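Local atomic coordinates of putative PLP-dependent aminotransferase (Bacillus cereus ATCC 10987, PDB entry 3JU7), a protein that probably works as a pyridoxal phosphate-dependent aminotransferase of the DegT/DnrJ/EryC1 family, with the cofactor held on a lysine. Residues A[164-170]-A[284-289]; A[288-293]-A[349-353]; A[58-64]-A[231-235]; A[31-35]-A[212-217]; A[40-45]-A[243-247]. One frame throughout, in Å; residues are numbered along the deposited sequence.

How the contacts relate
Contacts 3, 4 and 5 form one group, centres 9 to 16 Å apart. Helix 36-48, strand 55-59, helix 206-215 and helix 237-248 meet there, and Glu42 of contact 5 bonds Thr58 N of contact 3 and Lys213 of contact 4. Contacts 3 and 4 share an acetate and reach the second subunit; residues 62-63 of contact 3 bind the cofactor phosphate. Contact 1 ends on Gln288 and Gln289, where contact 2 begins, and its Phe166 packs on Ile45 of contact 5. Contact 2 lies about 34 Å from contact 4, centre to centre. Contacts 3, 4 and 5 close before contact 2 opens; contact 1 alternates with them in sequence. Early residues 31-64 are thus joined to residues 212-247.

Contact 1. Residues A[164-170]-A[284-289]; sequences PGFGLMN and EAVIQQ
A largely apolar loop-to-loop contact sets Ile287 against the beta turn of residues 165-168, where the chain approaching strand 291-294 runs past the one entering strand 169-170. With its CG1 anti to the backbone N (chi1 -176°), Ile287 brings CD1 to 3.8 Å from Phe166 O, while its CG2 branch sits 3.7 Å from Pro164 O and against Gly165 CA. Leu168 answers from its own segment: CD1 lies on the peptide backbone, 3.7 Å from Val286 C, and CB meets the CG2 branch of Ile287. Next along, the CB atoms of Asn170 and Ala285 touch at 4.0 Å. At the exposed end Asn170 ND2 gives a weak hydrogen bond to Glu284 OE1 (3.3 Å), the amide and carboxylate planes standing 79° apart. The opposite end is joined through a water, which donates to Pro164 O and, at 2.6 Å, to Ile287 O, and accepts weakly from Gln289 N. There the extended Gln289 side chain brings NE2 to 3.4 Å from Pro164 CB. Trp250 and Leu254 of helix 250-270 also cover Ile287, whereas Phe166 turns away into a cluster of aromatic rings. Residues 165-168 form a type II beta turn, closed by Leu168 N on Gly165 O (3.1 Å), with Gly167 at the third position, where a positive phi of 91° suits glycine.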
# COMPACT_ATOMS: atom_id res chain seq x y z
N PRO A 164 3.20 -9.62 -13.78
CA PRO A 164 3.09 -11.08 -13.67
C PRO A 164 4.32 -11.91 -14.05
O PRO A 164 4.22 -13.13 -14.19
CB PRO A 164 1.92 -11.40 -14.60
CG PRO A 164 1.84 -10.30 -15.56
CD PRO A 164 2.56 -9.11 -15.02
N GLY A 165 5.48 -11.28 -14.18
CA GLY A 165 6.62 -11.92 -14.82
C GLY A 165 7.78 -12.24 -13.92
O GLY A 165 8.82 -12.58 -14.42
N PHE A 166 7.62 -12.15 -12.60
CA PHE A 166 8.74 -12.53 -11.74
C PHE A 166 9.01 -14.01 -11.89
O PHE A 166 8.10 -14.82 -11.88
CB PHE A 166 8.44 -12.19 -10.29
CG PHE A 166 9.62 -12.23 -9.41
CD1 PHE A 166 10.61 -11.27 -9.51
CD2 PHE A 166 9.76 -13.24 -8.45
CE1 PHE A 166 11.71 -11.30 -8.69
CE2 PHE A 166 10.85 -13.29 -7.64
CZ PHE A 166 11.85 -12.33 -7.75
N GLY A 167 10.29 -14.35 -11.95
CA GLY A 167 10.70 -15.72 -12.14
C GLY A 167 10.88 -16.07 -13.59
O GLY A 167 11.24 -17.18 -13.89
N LEU A 168 10.62 -15.13 -14.51
CA LEU A 168 10.79 -15.36 -15.96
C LEU A 168 12.27 -15.34 -16.39
O LEU A 168 12.93 -14.29 -16.37
CB LEU A 168 10.01 -14.34 -16.78
CG LEU A 168 10.12 -14.47 -18.29
CD1 LEU A 168 9.66 -15.89 -18.75
CD2 LEU A 168 9.28 -13.33 -18.96
N MSE A 169 12.74 -16.50 -16.82
CA MSE A 169 14.10 -16.76 -17.27
C MSE A 169 14.16 -17.08 -18.75
O MSE A 169 13.28 -17.75 -19.28
CB MSE A 169 14.61 -18.02 -16.57
CG MSE A 169 14.49 -17.99 -15.06
SE MSE A 169 15.81 -16.82 -14.36
CE MSE A 169 16.23 -17.85 -12.80
N ASN A 170 15.22 -16.65 -19.42
CA ASN A 170 15.41 -16.96 -20.83
C ASN A 170 16.90 -16.98 -21.07
O ASN A 170 17.58 -15.98 -20.90
CB ASN A 170 14.73 -15.91 -21.72
CG ASN A 170 14.81 -16.24 -23.20
OD1 ASN A 170 15.24 -17.31 -23.58
ND2 ASN A 170 14.36 -15.30 -24.05
N GLU A 284 9.43 -15.31 -26.95
CA GLU A 284 10.50 -16.30 -26.75
C GLU A 284 10.33 -17.10 -25.45
O GLU A 284 10.77 -18.22 -25.36
CB GLU A 284 11.87 -15.63 -26.66
CG GLU A 284 12.31 -14.80 -27.85
CD GLU A 284 13.72 -14.21 -27.62
OE1 GLU A 284 14.66 -15.01 -27.37
OE2 GLU A 284 13.88 -12.96 -27.67
N ALA A 285 9.73 -16.50 -24.43
CA ALA A 285 9.64 -17.12 -23.13
C ALA A 285 8.49 -16.48 -22.39
O ALA A 285 8.21 -15.30 -22.56
CB ALA A 285 10.95 -16.93 -22.36
N VAL A 286 7.79 -17.27 -21.59
CA VAL A 286 6.66 -16.77 -20.85
C VAL A 286 6.53 -17.58 -19.58
O VAL A 286 6.83 -18.75 -19.57
CB VAL A 286 5.34 -16.84 -21.70
CG1 VAL A 286 5.04 -18.27 -22.08
CG2 VAL A 286 4.16 -16.23 -20.94
N ILE A 287 6.10 -16.95 -18.50
CA ILE A 287 5.68 -17.69 -17.31
C ILE A 287 4.19 -17.39 -17.16
O ILE A 287 3.76 -16.24 -17.25
CB ILE A 287 6.50 -17.31 -16.07
CG1 ILE A 287 6.08 -18.19 -14.91
CG2 ILE A 287 6.33 -15.82 -15.66
CD1 ILE A 287 6.92 -17.93 -13.71
N GLN A 288 3.38 -18.43 -16.96
CA GLN A 288 1.94 -18.29 -17.14
C GLN A 288 1.04 -18.31 -15.88
O GLN A 288 0.99 -19.26 -15.10
CB GLN A 288 1.47 -19.30 -18.15
CG GLN A 288 2.22 -19.18 -19.46
CD GLN A 288 1.42 -19.70 -20.58
OE1 GLN A 288 0.92 -20.82 -20.51
NE2 GLN A 288 1.23 -18.89 -21.60
N GLN A 289 0.33 -17.21 -15.73
CA GLN A 289 -0.67 -16.97 -14.70
C GLN A 289 -1.97 -17.68 -15.11
O GLN A 289 -2.74 -18.11 -14.28
CB GLN A 289 -0.91 -15.46 -14.65
CG GLN A 289 -1.79 -14.97 -13.60
CD GLN A 289 -1.85 -13.46 -13.61
OE1 GLN A 289 -2.55 -12.87 -12.80
NE2 GLN A 289 -1.14 -12.83 -14.56
O HOH W 1 2.25 -14.56 -15.93

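Contact 2. Residues A[288-293]-A[349-353]; sequences QQFMPI and SLPLW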
# COMPACT_ATOMS: atom_id res chain seq x y z
N GLN A 288 3.38 -18.43 -16.96
CA GLN A 288 1.94 -18.29 -17.14
C GLN A 288 1.04 -18.31 -15.88
O GLN A 288 0.99 -19.26 -15.10
CB GLN A 288 1.47 -19.30 -18.15
CG GLN A 288 2.22 -19.18 -19.46
CD GLN A 288 1.42 -19.70 -20.58
OE1 GLN A 288 0.92 -20.82 -20.51
NE2 GLN A 288 1.23 -18.89 -21.60
N GLN A 289 0.33 -17.21 -15.73
CA GLN A 289 -0.67 -16.97 -14.70
C GLN A 289 -1.97 -17.68 -15.11
O GLN A 289 -2.74 -18.11 -14.28
CB GLN A 289 -0.91 -15.46 -14.65
CG GLN A 289 -1.79 -14.97 -13.60
CD GLN A 289 -1.85 -13.46 -13.61
OE1 GLN A 289 -2.55 -12.87 -12.80
NE2 GLN A 289 -1.14 -12.83 -14.56
N PHE A 290 -2.21 -17.69 -16.40
CA PHE A 290 -3.36 -18.34 -17.05
C PHE A 290 -2.89 -18.57 -18.50
O PHE A 290 -1.73 -18.25 -18.82
CB PHE A 290 -4.62 -17.46 -17.01
CG PHE A 290 -4.40 -16.01 -17.38
CD1 PHE A 290 -4.38 -15.61 -18.72
CD2 PHE A 290 -4.23 -15.04 -16.38
CE1 PHE A 290 -4.19 -14.25 -19.06
CE2 PHE A 290 -4.06 -13.68 -16.70
CZ PHE A 290 -4.04 -13.27 -18.04
N MSE A 291 -3.73 -19.16 -19.35
CA MSE A 291 -3.33 -19.50 -20.71
C MSE A 291 -4.04 -18.52 -21.65
O MSE A 291 -5.24 -18.63 -21.89
CB MSE A 291 -3.66 -20.97 -21.03
CG MSE A 291 -3.50 -21.36 -22.50
SE MSE A 291 -1.77 -20.95 -23.25
CE MSE A 291 -0.77 -22.13 -22.14
N PRO A 292 -3.30 -17.52 -22.14
CA PRO A 292 -3.91 -16.58 -23.07
C PRO A 292 -3.93 -17.15 -24.49
O PRO A 292 -2.97 -17.81 -24.91
CB PRO A 292 -3.00 -15.35 -23.00
CG PRO A 292 -1.94 -15.66 -22.00
CD PRO A 292 -1.91 -17.15 -21.84
N ILE A 293 -5.02 -16.90 -25.22
CA ILE A 293 -5.14 -17.41 -26.57
C ILE A 293 -6.11 -16.56 -27.37
O ILE A 293 -7.08 -16.01 -26.81
CB ILE A 293 -5.56 -18.91 -26.59
CG1 ILE A 293 -5.28 -19.53 -27.97
CG2 ILE A 293 -7.04 -19.07 -26.21
CD1 ILE A 293 -5.40 -21.03 -27.99
N SER A 349 -8.80 -15.87 -21.77
CA SER A 349 -7.91 -16.24 -20.68
C SER A 349 -8.37 -17.59 -20.12
O SER A 349 -9.44 -17.67 -19.52
CB SER A 349 -7.94 -15.18 -19.56
OG SER A 349 -7.54 -13.90 -20.02
N LEU A 350 -7.60 -18.64 -20.35
CA LEU A 350 -8.06 -19.97 -19.97
C LEU A 350 -7.41 -20.34 -18.65
O LEU A 350 -6.27 -19.96 -18.37
CB LEU A 350 -7.76 -21.02 -21.04
CG LEU A 350 -8.38 -20.81 -22.42
CD1 LEU A 350 -7.88 -21.88 -23.40
CD2 LEU A 350 -9.90 -20.83 -22.36
N PRO A 351 -8.14 -21.10 -17.83
CA PRO A 351 -7.60 -21.37 -16.53
C PRO A 351 -6.34 -22.21 -16.55
O PRO A 351 -6.19 -23.15 -17.35
CB PRO A 351 -8.74 -22.08 -15.79
CG PRO A 351 -9.78 -22.33 -16.75
CD PRO A 351 -9.56 -21.46 -17.93
N LEU A 352 -5.46 -21.86 -15.64
CA LEU A 352 -4.23 -22.56 -15.39
C LEU A 352 -3.88 -22.26 -13.94
O LEU A 352 -3.89 -21.12 -13.56
CB LEU A 352 -3.14 -22.05 -16.33
CG LEU A 352 -1.82 -22.82 -16.44
CD1 LEU A 352 -1.10 -22.45 -17.77
CD2 LEU A 352 -0.94 -22.57 -15.26
N TRP A 353 -3.67 -23.28 -13.12
CA TRP A 353 -3.26 -23.09 -11.73
C TRP A 353 -2.59 -24.36 -11.24
O TRP A 353 -2.78 -25.42 -11.84
CB TRP A 353 -4.42 -22.74 -10.78
CG TRP A 353 -5.78 -23.17 -11.23
CD1 TRP A 353 -6.69 -22.41 -11.90
CD2 TRP A 353 -6.40 -24.44 -11.03
NE1 TRP A 353 -7.83 -23.12 -12.14
CE2 TRP A 353 -7.68 -24.38 -11.62
CE3 TRP A 353 -5.99 -25.63 -10.43
CZ2 TRP A 353 -8.55 -25.45 -11.61
CZ3 TRP A 353 -6.86 -26.69 -10.41
CH2 TRP A 353 -8.12 -26.60 -11.00
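Met291, a selenomethionine, and Leu350 form the antiparallel hydrogen-bonded pair at the centre of this contact, and the tight part of the contact is built round them. Met291 N donates to Leu350 O at 2.8 Å, nearly straight (173°) and in the carbonyl plane. The return bond, Leu350 N to Met291 O, is equally short, but its donor stands above the carbonyl plane. Side chains of this pair lie on one face of the small sheet, with Met291 CB and Leu350 CB 4.1 Å apart, and Leu350 CD1 extends the apolar patch to Ile293 CG2. Pro292 and Ser349, a non-hydrogen-bonded pair, point to the opposite face. In Phe290, just before the paired residues, CG lies between the backbone N and the carbonyl carbon (chi1 46°), which places the ring alongside Ser349, with CE1 3.5 Å from Ser349 OG. That hydroxyl is hydrogen-bonded to Tyr318 N, and the Tyr318 ring also meets Phe290.

The pairing is looser toward Gln289, which is partly exposed. Here the two backbones no longer bond: Gln289 O and Leu352 O, both acceptors, face each other at 3.3 Å. What continues is packing by Leu352, whose CB lies 3.8 Å from Phe290 CA and whose CD1 lies 4.1 Å from Gln288 CB; the Gln288 amide bonds Ser261. Leu352 also rests on Arg257 and Ile260 of helix 250-270, and Leu350 on Tyr264 of that helix and Leu368 of helix 358-368, so the two-stranded antiparallel pair of 291-294 and 347-350 is covered by both helices.

Contact 3. Residues A[58-64]-A[231-235]; sequences TVANATL and FNCKM. With ACT (acetate ion), chain F.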
# COMPACT_ATOMS: atom_id res chain seq x y z
N THR A 58 11.58 -4.47 -1.99
CA THR A 58 10.21 -4.96 -1.87
C THR A 58 9.27 -3.76 -1.74
O THR A 58 9.73 -2.67 -1.40
CB THR A 58 10.03 -5.88 -0.68
OG1 THR A 58 10.36 -5.18 0.53
CG2 THR A 58 10.95 -7.14 -0.80
N VAL A 59 8.00 -3.94 -2.11
CA VAL A 59 6.96 -2.93 -1.88
C VAL A 59 5.70 -3.67 -1.44
O VAL A 59 5.62 -4.88 -1.58
CB VAL A 59 6.68 -2.07 -3.11
CG1 VAL A 59 7.90 -1.19 -3.40
CG2 VAL A 59 6.31 -2.94 -4.32
N ALA A 60 4.70 -2.95 -0.92
CA ALA A 60 3.55 -3.61 -0.32
C ALA A 60 2.66 -4.25 -1.36
O ALA A 60 1.98 -5.23 -1.08
CB ALA A 60 2.78 -2.66 0.56
N ASN A 61 2.67 -3.68 -2.56
CA ASN A 61 2.04 -4.26 -3.74
C ASN A 61 2.60 -3.55 -5.01
O ASN A 61 3.19 -2.45 -4.92
CB ASN A 61 0.49 -4.22 -3.64
CG ASN A 61 -0.08 -2.83 -3.68
OD1 ASN A 61 0.16 -2.08 -4.65
ND2 ASN A 61 -0.91 -2.48 -2.68
N ALA A 62 2.45 -4.19 -6.16
CA ALA A 62 3.02 -3.68 -7.44
C ALA A 62 2.38 -2.38 -7.86
O ALA A 62 3.02 -1.57 -8.52
CB ALA A 62 2.86 -4.70 -8.58
N THR A 63 1.11 -2.17 -7.50
CA THR A 63 0.47 -0.92 -7.87
C THR A 63 1.18 0.26 -7.24
O THR A 63 1.53 1.23 -7.92
CB THR A 63 -1.02 -0.91 -7.56
OG1 THR A 63 -1.58 -2.07 -8.18
CG2 THR A 63 -1.66 0.39 -8.10
N LEU A 64 1.48 0.11 -5.95
CA LEU A 64 2.25 1.14 -5.22
C LEU A 64 3.69 1.25 -5.72
O LEU A 64 4.28 2.32 -5.74
CB LEU A 64 2.27 0.81 -3.74
CG LEU A 64 0.90 0.77 -3.07
CD1 LEU A 64 1.08 0.09 -1.71
CD2 LEU A 64 0.27 2.18 -2.98
N PHE A 231 5.34 8.09 0.61
CA PHE A 231 4.15 7.55 1.24
C PHE A 231 4.55 6.29 2.00
O PHE A 231 5.73 6.14 2.36
CB PHE A 231 2.99 7.37 0.21
CG PHE A 231 3.33 6.52 -1.00
CD1 PHE A 231 4.45 5.71 -1.06
CD2 PHE A 231 2.42 6.43 -2.03
CE1 PHE A 231 4.69 4.90 -2.18
CE2 PHE A 231 2.68 5.61 -3.14
CZ PHE A 231 3.82 4.85 -3.21
N ASN A 232 3.62 5.40 2.26
CA ASN A 232 3.95 4.09 2.86
C ASN A 232 3.65 2.99 1.90
O ASN A 232 2.46 2.77 1.59
CB ASN A 232 3.10 3.82 4.09
CG ASN A 232 3.54 2.57 4.87
OD1 ASN A 232 4.47 1.84 4.47
ND2 ASN A 232 2.90 2.35 6.05
N CYS A 233 4.69 2.32 1.43
CA CYS A 233 4.51 1.10 0.64
C CYS A 233 5.47 0.03 1.12
O CYS A 233 5.89 -0.81 0.35
CB CYS A 233 4.71 1.37 -0.85
SG CYS A 233 6.45 1.77 -1.33
N LYS A 234 5.77 0.06 2.43
CA LYS A 234 6.60 -0.93 3.08
C LYS A 234 5.90 -2.28 3.18
O LYS A 234 4.74 -2.37 3.55
CB LYS A 234 7.03 -0.45 4.49
CG LYS A 234 7.80 0.87 4.46
CD LYS A 234 8.11 1.47 5.79
CE LYS A 234 6.99 2.29 6.40
NZ LYS A 234 5.92 1.53 6.96
N MSE A 235 6.67 -3.31 2.88
CA MSE A 235 6.29 -4.69 3.05
C MSE A 235 6.68 -5.17 4.45
O MSE A 235 7.83 -5.01 4.90
CB MSE A 235 6.99 -5.56 1.99
CG MSE A 235 6.82 -7.06 2.21
SE MSE A 235 7.67 -8.24 0.95
CE MSE A 235 6.46 -7.84 -0.49
C ACT F . 5.32 3.70 9.67
O ACT F . 6.58 3.48 9.55
OXT ACT F . 4.58 3.25 8.77
CH3 ACT F . 4.73 4.42 10.84
O HOH W 2 9.32 -2.79 1.67
O HOH W 3 9.06 -0.48 0.35
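The backbones approach where strand 55-59 ends: Ala60 N gives a weak, strongly bent hydrogen bond (123°) to Cys233 O at 2.8 Å, and Val59 CA adds a CA-H...O contact to the same oxygen. One water links Thr58 O with Cys233 O, and a second donates to Thr58 OG1 and accepts from Met235 N. Among the side chains, Met235, a selenomethionine, crosses Thr58 at about a right angle, with SE 3.7 Å from Thr58 CB and CE near Val59 O. The Thr58 hydroxyl also bonds Asn38. Cys233 CB packs 3.8 Å from Leu64 CB, its SG turned to Val59 CG1, while the Phe231 ring points its edge, at CZ, to Leu64 O.

Asn61, at the N-cap of helix 62-73, accepts from Leu64 N. Asn232 OD1 makes an Asx turn with Lys234 N and takes Lys234 NZ on the opposite face of its plane. Lys234 NZ also hydrogen-bonds an acetate, probably from the crystallisation liquor, and forms a salt bridge with Glu197 of the second subunit. Ala62 N and Thr63 OG1 bind the cofactor phosphate on residue 191, and Asn232 ND2 reaches the cofactor of the second subunit, consistent with a role in placing both sites.

Contact 4. Residues A[31-35]-A[212-217]; sequences YTNYG and IKRMGN. With ACT (acetate ion), chain F.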
# COMPACT_ATOMS: atom_id res chain seq x y z
N TYR A 31 9.16 -6.23 13.01
CA TYR A 31 7.99 -6.65 12.25
C TYR A 31 7.80 -5.97 10.90
O TYR A 31 7.03 -6.49 10.08
CB TYR A 31 6.74 -6.41 13.08
CG TYR A 31 6.82 -7.08 14.42
CD1 TYR A 31 6.60 -8.44 14.55
CD2 TYR A 31 7.15 -6.36 15.56
CE1 TYR A 31 6.73 -9.08 15.78
CE2 TYR A 31 7.24 -6.99 16.81
CZ TYR A 31 7.04 -8.34 16.91
OH TYR A 31 7.13 -8.96 18.15
N THR A 32 8.46 -4.84 10.66
CA THR A 32 8.33 -4.16 9.38
C THR A 32 9.44 -3.11 9.20
O THR A 32 10.43 -3.12 9.94
CB THR A 32 6.91 -3.49 9.25
OG1 THR A 32 6.76 -2.91 7.93
CG2 THR A 32 6.70 -2.48 10.39
N ASN A 33 9.28 -2.23 8.21
CA ASN A 33 10.24 -1.15 7.93
C ASN A 33 11.65 -1.67 7.57
O ASN A 33 12.63 -1.38 8.27
CB ASN A 33 10.26 -0.14 9.10
CG ASN A 33 8.94 0.67 9.21
OD1 ASN A 33 7.85 0.16 8.89
ND2 ASN A 33 9.04 1.92 9.66
N TYR A 34 11.72 -2.46 6.50
CA TYR A 34 12.98 -2.97 5.99
C TYR A 34 13.75 -3.78 7.04
O TYR A 34 14.95 -3.61 7.24
CB TYR A 34 13.81 -1.82 5.44
CG TYR A 34 13.05 -0.94 4.44
CD1 TYR A 34 12.57 -1.46 3.25
CD2 TYR A 34 12.85 0.41 4.65
CE1 TYR A 34 11.91 -0.67 2.30
CE2 TYR A 34 12.17 1.20 3.70
CZ TYR A 34 11.71 0.65 2.53
OH TYR A 34 11.04 1.42 1.58
N GLY A 35 13.03 -4.68 7.71
CA GLY A 35 13.61 -5.56 8.68
C GLY A 35 14.55 -6.62 8.10
O GLY A 35 14.73 -6.74 6.90
N ILE A 212 13.92 5.02 -3.86
CA ILE A 212 12.57 4.45 -3.79
C ILE A 212 12.33 3.95 -2.37
O ILE A 212 11.23 4.06 -1.84
CB ILE A 212 12.35 3.25 -4.77
CG1 ILE A 212 12.11 3.74 -6.19
CG2 ILE A 212 11.14 2.38 -4.29
CD1 ILE A 212 10.69 4.02 -6.56
N LYS A 213 13.38 3.38 -1.76
CA LYS A 213 13.25 2.89 -0.40
C LYS A 213 12.79 4.00 0.53
O LYS A 213 11.89 3.82 1.34
CB LYS A 213 14.57 2.24 0.09
CG LYS A 213 14.59 0.74 -0.21
CD LYS A 213 15.98 0.09 -0.16
CE LYS A 213 15.98 -1.41 0.20
NZ LYS A 213 14.63 -2.08 0.29
N ARG A 214 13.41 5.17 0.38
CA ARG A 214 13.05 6.28 1.22
C ARG A 214 11.64 6.74 0.91
O ARG A 214 10.90 7.04 1.84
CB ARG A 214 14.00 7.44 1.01
CG ARG A 214 15.42 7.22 1.57
CD ARG A 214 16.15 8.57 1.45
NE ARG A 214 17.55 8.45 1.77
CZ ARG A 214 18.36 9.47 2.05
NH1 ARG A 214 17.91 10.71 2.05
NH2 ARG A 214 19.61 9.22 2.37
N MSE A 215 11.30 6.82 -0.38
CA MSE A 215 9.94 7.22 -0.78
C MSE A 215 8.84 6.36 -0.14
O MSE A 215 7.83 6.86 0.29
CB MSE A 215 9.80 7.22 -2.30
CG MSE A 215 10.56 8.33 -2.94
SE MSE A 215 10.47 8.27 -4.87
CE MSE A 215 8.46 8.27 -5.08
N GLY A 216 9.07 5.06 -0.07
CA GLY A 216 8.13 4.15 0.55
C GLY A 216 8.09 4.21 2.07
O GLY A 216 7.31 3.49 2.67
N ASN A 217 8.95 5.03 2.66
CA ASN A 217 9.00 5.31 4.09
C ASN A 217 8.93 6.83 4.26
O ASN A 217 9.80 7.45 4.89
CB ASN A 217 10.30 4.72 4.72
CG ASN A 217 10.35 4.89 6.25
OD1 ASN A 217 9.34 4.76 6.96
ND2 ASN A 217 11.54 5.14 6.75
C ACT F . 5.32 3.70 9.67
O ACT F . 6.58 3.48 9.55
OXT ACT F . 4.58 3.25 8.77
CH3 ACT F . 4.73 4.42 10.84
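Asn33 opens the touching part of the 31-35 loop, which leads into helix 36-48; its amide crosses that of Asn217 at about a right angle with ND2 3.9 Å from Asn217 OD1, too far to bond. Instead Asn33 ND2 donates at 2.9 Å to O of an acetate probably from the crystallisation liquor, almost straight (169°), and OD1 accepts from Lys234 NZ and from His188 of the second subunit. The amide is thus gripped on both its polar atoms.

Tyr34 comes next and carries most of the contact. Both it and Asn33 lie in the left-handed helical region of phi and psi, and the Tyr34 side chain points toward helix 206-215. With CG beside the backbone N (chi1 -52°), the ring reaches out so that Tyr34 OH donates to Lys213 O at 2.6 Å, in the carbonyl plane and on a lone pair. Asn217 CB meets the ring edge at Tyr34 CE2, 4.1 Å away. Lys213 runs obliquely along the ring, its CG 3.9 Å from Tyr34 CE1, and its NZ goes on to Glu42 and Thr57.

Asn217 N, which in a continuing helix would bond Lys213 O, bonds Arg214 O instead, and Lys213 O takes the Tyr34 hydroxyl where helix 206-215 unwinds: a side-chain bond at a helix C-terminus, next to the subunit interface.

Contact 5. Residues A[40-45]-A[243-247]; sequences RFEQTI and GIATM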
# COMPACT_ATOMS: atom_id res chain seq x y z
N ARG A 40 16.90 -10.05 3.92
CA ARG A 40 17.36 -11.39 3.52
C ARG A 40 16.68 -11.78 2.22
O ARG A 40 17.31 -12.27 1.31
CB ARG A 40 17.07 -12.45 4.59
CG ARG A 40 17.68 -13.83 4.29
CD ARG A 40 17.26 -14.90 5.32
NE ARG A 40 17.57 -14.43 6.65
CZ ARG A 40 16.99 -14.81 7.77
NH1 ARG A 40 16.05 -15.75 7.78
NH2 ARG A 40 17.38 -14.26 8.91
N PHE A 41 15.39 -11.49 2.13
CA PHE A 41 14.60 -11.80 0.96
C PHE A 41 15.19 -11.10 -0.29
O PHE A 41 15.37 -11.74 -1.33
CB PHE A 41 13.14 -11.39 1.22
CG PHE A 41 12.18 -11.68 0.09
CD1 PHE A 41 12.32 -12.81 -0.73
CD2 PHE A 41 11.08 -10.84 -0.11
CE1 PHE A 41 11.39 -13.08 -1.75
CE2 PHE A 41 10.15 -11.10 -1.12
CZ PHE A 41 10.30 -12.22 -1.95
N GLU A 42 15.50 -9.81 -0.15
CA GLU A 42 16.05 -9.03 -1.25
C GLU A 42 17.44 -9.52 -1.62
O GLU A 42 17.77 -9.55 -2.79
CB GLU A 42 16.11 -7.54 -0.89
CG GLU A 42 14.73 -6.88 -0.71
CD GLU A 42 14.85 -5.50 -0.08
OE1 GLU A 42 15.93 -5.17 0.47
OE2 GLU A 42 13.89 -4.73 -0.12
N GLN A 43 18.24 -9.91 -0.64
CA GLN A 43 19.58 -10.41 -0.92
C GLN A 43 19.48 -11.74 -1.66
O GLN A 43 20.27 -12.03 -2.54
CB GLN A 43 20.43 -10.55 0.36
N THR A 44 18.47 -12.52 -1.31
CA THR A 44 18.24 -13.82 -1.93
C THR A 44 17.82 -13.64 -3.36
O THR A 44 18.17 -14.45 -4.21
CB THR A 44 17.14 -14.60 -1.17
OG1 THR A 44 17.63 -14.90 0.15
CG2 THR A 44 16.75 -15.89 -1.89
N ILE A 45 17.04 -12.59 -3.62
CA ILE A 45 16.64 -12.28 -4.99
C ILE A 45 17.85 -11.80 -5.83
O ILE A 45 18.05 -12.22 -6.97
CB ILE A 45 15.52 -11.25 -5.00
CG1 ILE A 45 14.22 -11.88 -4.44
CG2 ILE A 45 15.25 -10.76 -6.41
CD1 ILE A 45 13.16 -10.85 -4.10
N GLY A 243 7.67 -14.72 1.20
CA GLY A 243 8.49 -14.58 0.01
C GLY A 243 9.71 -15.46 0.03
O GLY A 243 10.03 -16.14 -0.96
N ILE A 244 10.43 -15.48 1.14
CA ILE A 244 11.62 -16.34 1.23
C ILE A 244 11.29 -17.82 1.02
O ILE A 244 12.08 -18.57 0.41
CB ILE A 244 12.33 -16.22 2.62
CG1 ILE A 244 13.09 -14.90 2.73
CG2 ILE A 244 13.29 -17.46 2.91
CD1 ILE A 244 13.63 -14.69 4.12
N ALA A 245 10.17 -18.26 1.58
CA ALA A 245 9.75 -19.65 1.48
C ALA A 245 9.32 -19.94 0.06
O ALA A 245 9.45 -21.07 -0.39
CB ALA A 245 8.60 -19.99 2.48
N THR A 246 8.77 -18.93 -0.60
CA THR A 246 8.35 -19.08 -1.97
C THR A 246 9.57 -19.20 -2.89
O THR A 246 9.48 -19.88 -3.91
CB THR A 246 7.46 -17.94 -2.41
OG1 THR A 246 6.33 -17.88 -1.55
CG2 THR A 246 6.99 -18.13 -3.87
N MSE A 247 10.69 -18.55 -2.54
CA MSE A 247 11.92 -18.72 -3.28
C MSE A 247 12.40 -20.15 -3.18
O MSE A 247 12.93 -20.68 -4.14
CB MSE A 247 13.07 -17.80 -2.78
CG MSE A 247 12.96 -16.33 -3.16
SE MSE A 247 13.21 -16.03 -5.05
CE MSE A 247 15.06 -16.61 -5.07
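Gly243 sets its backbone against the face of the Phe41 ring, its CA 3.9 Å from the ring centroid in a CH-pi contact 26° off the normal. Having no side chain, the glycine lets the ring face come close to the helix backbone, and Phe41 CE1 reaches 3.4 Å from Gly243 C. Phe41 arrives there because its CG lies anti to the backbone N (chi1 -179°), sending the ring across the gap. The opposite face of the Phe41 ring is covered by Ile45 CD1, 3.7 Å above the plane, so the ring is sandwiched between its own helix and the glycine. Thr58 touches the ring as well.

Ile244 lies alongside, its CG1 against Phe41 CB. The Ile244 and Arg40 side chains cross at about a right angle, CD1 of Ile244 nearest Arg40 CD (3.8 Å). The guanidinium group goes on to a salt bridge with Glu24.

Met247, a selenomethionine one turn on, completes the row. Its CG meets the ring edge of Phe41 in plane, at CE1, and the chain, bent at chi2 and chi3, slides past Thr44 in the opposite direction to bring Met247 CE to 3.7 Å from Thr44 CG2. Thr44 OG1 meanwhile donates back to Arg40 O, leaving its methyl to face the selenomethionine. Met247 SE also rests near Ile45 CG1.

The two short helical segments run in nearly the same direction, 29° apart with axes 9.8 Å from each other at closest approach: a largely apolar helix-helix packing in which a glycine receives an aromatic ring, joining helix 36-48 to helix 237-248, with a bound calcium ion about 8 Å from the Ile244 side chain.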